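Long-range contact in translation initiation factor eif-2b-like protein (PDB 4ZEO), which probably acts in translation initiation as the delta subunit of eIF2B, the heterodecameric GDP-GTP exchange factor for eIF2: residues H156-A161 with F185-E190. Residues are numbered along the deposited sequence; the frame is centred on the assembly and turned at random.
Sequences HPAVLA and FRKVIE
His-156 and Val-159 pack against Val-188 where two antiparallel helices of the N-terminal helical region, 157-168 and 174-191, lie side by side as a helical hairpin. The short segments run at 165° to each other with their axes 8.8 Å apart at closest approach, so the start of the first helix meets the last turns of the second. The tightly packed side is apolar. Val-188 CG2 lies 3.5 Å from His-156 CB and 3.7 Å from Val-159 CG2, so that one methyl touches both side chains. Val-159 CG2 also reaches the edge of the Phe-185 ring, near its plane, with CD1 at 4.1 Å. Helix 200-219 covers this inner side, its Val-208 touching Val-188 and its Leu-209 and Gln-212 touching Phe-185.

His-156 is the N-cap residue of helix 157-168, and its imidazole supplies the capping acceptor. With CG anti to the backbone N (chi1 -169°), the ring is carried toward helix 174-191, and the turn about CB-CG presents one face to it. Val-188 CA makes a CH-pi contact over this face, 4.2 Å from the centroid; Pro-157 CD lies over the rim of the opposite face. At the far side of the ring NE2 is hydrogen-bonded to Ser-191 OG, which links the cap to the end of helix 174-191. Replacing the imidazole by the methyl of an alanine is likely to leave Ala-158 N without its capping acceptor and Ser-191 without this partner, and to open a gap beside Val-188.

Toward solvent the packing thins to the aliphatic part of Lys-187, whose CD rests on Ala-158 CB at 3.7 Å while its ammonium end leads away from the first helix. The capping bond itself runs from Ala-158 N to His-156 ND1, 3.0 Å long, with the Ala-158 nitrogen tilted 15° out of the imidazole plane.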
loop_
_atom_site.group_PDB
_atom_site.type_symbol
_atom_site.label_atom_id
_atom_site.label_comp_id
_atom_site.label_asym_id
_atom_site.label_seq_id
_atom_site.Cartn_x
_atom_site.Cartn_y
_atom_site.Cartn_z
ATOM N N HIS A 156 -16.416 -16.849 5.996
ATOM C CA HIS A 156 -15.494 -17.925 5.719
ATOM C C HIS A 156 -14.349 -17.885 6.750
ATOM O O HIS A 156 -13.883 -16.806 7.114
ATOM C CB HIS A 156 -14.954 -17.776 4.291
ATOM C CG HIS A 156 -14.202 -18.969 3.796
ATOM N ND1 HIS A 156 -12.895 -19.239 4.165
ATOM C CD2 HIS A 156 -14.572 -19.980 2.977
ATOM C CE1 HIS A 156 -12.498 -20.348 3.580
ATOM N NE2 HIS A 156 -13.500 -20.820 2.848
ATOM N N PRO A 157 -13.876 -19.055 7.217
ATOM C CA PRO A 157 -12.799 -19.010 8.216
ATOM C C PRO A 157 -11.528 -18.270 7.760
ATOM O O PRO A 157 -10.884 -17.626 8.587
ATOM C CB PRO A 157 -12.516 -20.501 8.492
ATOM C CG PRO A 157 -13.094 -21.231 7.323
ATOM C CD PRO A 157 -14.319 -20.441 6.974
ATOM N N ALA A 158 -11.181 -18.338 6.479
ATOM C CA ALA A 158 -10.012 -17.621 5.991
ATOM C C ALA A 158 -10.191 -16.116 6.179
ATOM O O ALA A 158 -9.256 -15.414 6.570
ATOM C CB ALA A 158 -9.750 -17.958 4.536
ATOM N N VAL A 159 -11.394 -15.631 5.897
ATOM C CA VAL A 159 -11.723 -14.216 6.052
ATOM C C VAL A 159 -11.733 -13.800 7.530
ATOM O O VAL A 159 -11.251 -12.736 7.898
ATOM C CB VAL A 159 -13.104 -13.894 5.363
ATOM C CG1 VAL A 159 -13.629 -12.483 5.744
ATOM C CG2 VAL A 159 -12.983 -14.077 3.831
ATOM N N LEU A 160 -12.239 -14.680 8.374
ATOM C CA LEU A 160 -12.302 -14.446 9.800
ATOM C C LEU A 160 -10.895 -14.197 10.392
ATOM O O LEU A 160 -10.678 -13.243 11.143
ATOM C CB LEU A 160 -12.935 -15.660 10.455
ATOM C CG LEU A 160 -13.434 -15.492 11.873
ATOM C CD1 LEU A 160 -14.719 -14.671 11.819
ATOM C CD2 LEU A 160 -13.635 -16.845 12.548
ATOM N N ALA A 161 -9.942 -15.043 10.005
ATOM C CA ALA A 161 -8.564 -14.930 10.458
ATOM C C ALA A 161 -7.930 -13.632 9.963
ATOM O O ALA A 161 -7.259 -12.944 10.726
ATOM C CB ALA A 161 -7.751 -16.124 10.002
ATOM N N PHE A 185 -10.226 -14.328 -0.031
ATOM C CA PHE A 185 -11.293 -14.357 -1.037
ATOM C C PHE A 185 -11.052 -15.497 -2.041
ATOM O O PHE A 185 -11.976 -16.120 -2.561
ATOM C CB PHE A 185 -11.375 -13.032 -1.803
ATOM C CG PHE A 185 -12.033 -11.928 -1.038
ATOM C CD1 PHE A 185 -12.544 -12.144 0.238
ATOM C CD2 PHE A 185 -12.213 -10.681 -1.623
ATOM C CE1 PHE A 185 -13.185 -11.112 0.927
ATOM C CE2 PHE A 185 -12.859 -9.652 -0.933
ATOM C CZ PHE A 185 -13.337 -9.868 0.333
ATOM N N ARG A 186 -9.788 -15.751 -2.322
ATOM C CA ARG A 186 -9.436 -16.812 -3.225
ATOM C C ARG A 186 -9.957 -18.141 -2.663
ATOM O O ARG A 186 -10.545 -18.957 -3.382
ATOM C CB ARG A 186 -7.926 -16.822 -3.430
ATOM C CG ARG A 186 -7.482 -17.461 -4.709
ATOM C CD ARG A 186 -5.980 -17.578 -4.777
ATOM N NE ARG A 186 -5.580 -18.163 -6.043
ATOM C CZ ARG A 186 -5.559 -19.474 -6.250
ATOM N NH1 ARG A 186 -5.917 -20.292 -5.269
ATOM N NH2 ARG A 186 -5.179 -19.966 -7.423
ATOM N N LYS A 187 -9.765 -18.327 -1.361
ATOM C CA LYS A 187 -10.226 -19.522 -0.674
ATOM C C LYS A 187 -11.769 -19.589 -0.641
ATOM O O LYS A 187 -12.362 -20.656 -0.785
ATOM C CB LYS A 187 -9.655 -19.543 0.742
ATOM C CG LYS A 187 -8.197 -19.944 0.828
ATOM C CD LYS A 187 -7.759 -20.033 2.276
ATOM C CE LYS A 187 -6.243 -20.061 2.442
ATOM N NZ LYS A 187 -5.627 -21.393 2.167
ATOM N N VAL A 188 -12.410 -18.435 -0.478
ATOM C CA VAL A 188 -13.871 -18.349 -0.460
ATOM C C VAL A 188 -14.452 -18.854 -1.781
ATOM O O VAL A 188 -15.393 -19.647 -1.789
ATOM C CB VAL A 188 -14.338 -16.904 -0.193
ATOM C CG1 VAL A 188 -15.837 -16.765 -0.387
ATOM C CG2 VAL A 188 -13.924 -16.463 1.192
ATOM N N ILE A 189 -13.852 -18.428 -2.888
ATOM C CA ILE A 189 -14.262 -18.867 -4.210
ATOM C C ILE A 189 -14.045 -20.366 -4.404
ATOM O O ILE A 189 -14.928 -21.053 -4.930
ATOM C CB ILE A 189 -13.496 -18.097 -5.287
ATOM C CG1 ILE A 189 -13.868 -16.619 -5.225
ATOM C CG2 ILE A 189 -13.789 -18.647 -6.662
ATOM C CD1 ILE A 189 -13.005 -15.748 -6.097
ATOM N N GLU A 190 -12.908 -20.881 -3.926
ATOM C CA GLU A 190 -12.612 -22.313 -4.020
ATOM C C GLU A 190 -13.703 -23.103 -3.322
ATOM O O GLU A 190 -14.220 -24.081 -3.856
ATOM C CB GLU A 190 -11.239 -22.649 -3.405
ATOM C CG GLU A 190 -10.031 -22.304 -4.283
ATOM C CD GLU A 190 -8.673 -22.643 -3.641
ATOM O OE1 GLU A 190 -8.414 -22.219 -2.487
ATOM O OE2 GLU A 190 -7.872 -23.359 -4.291
#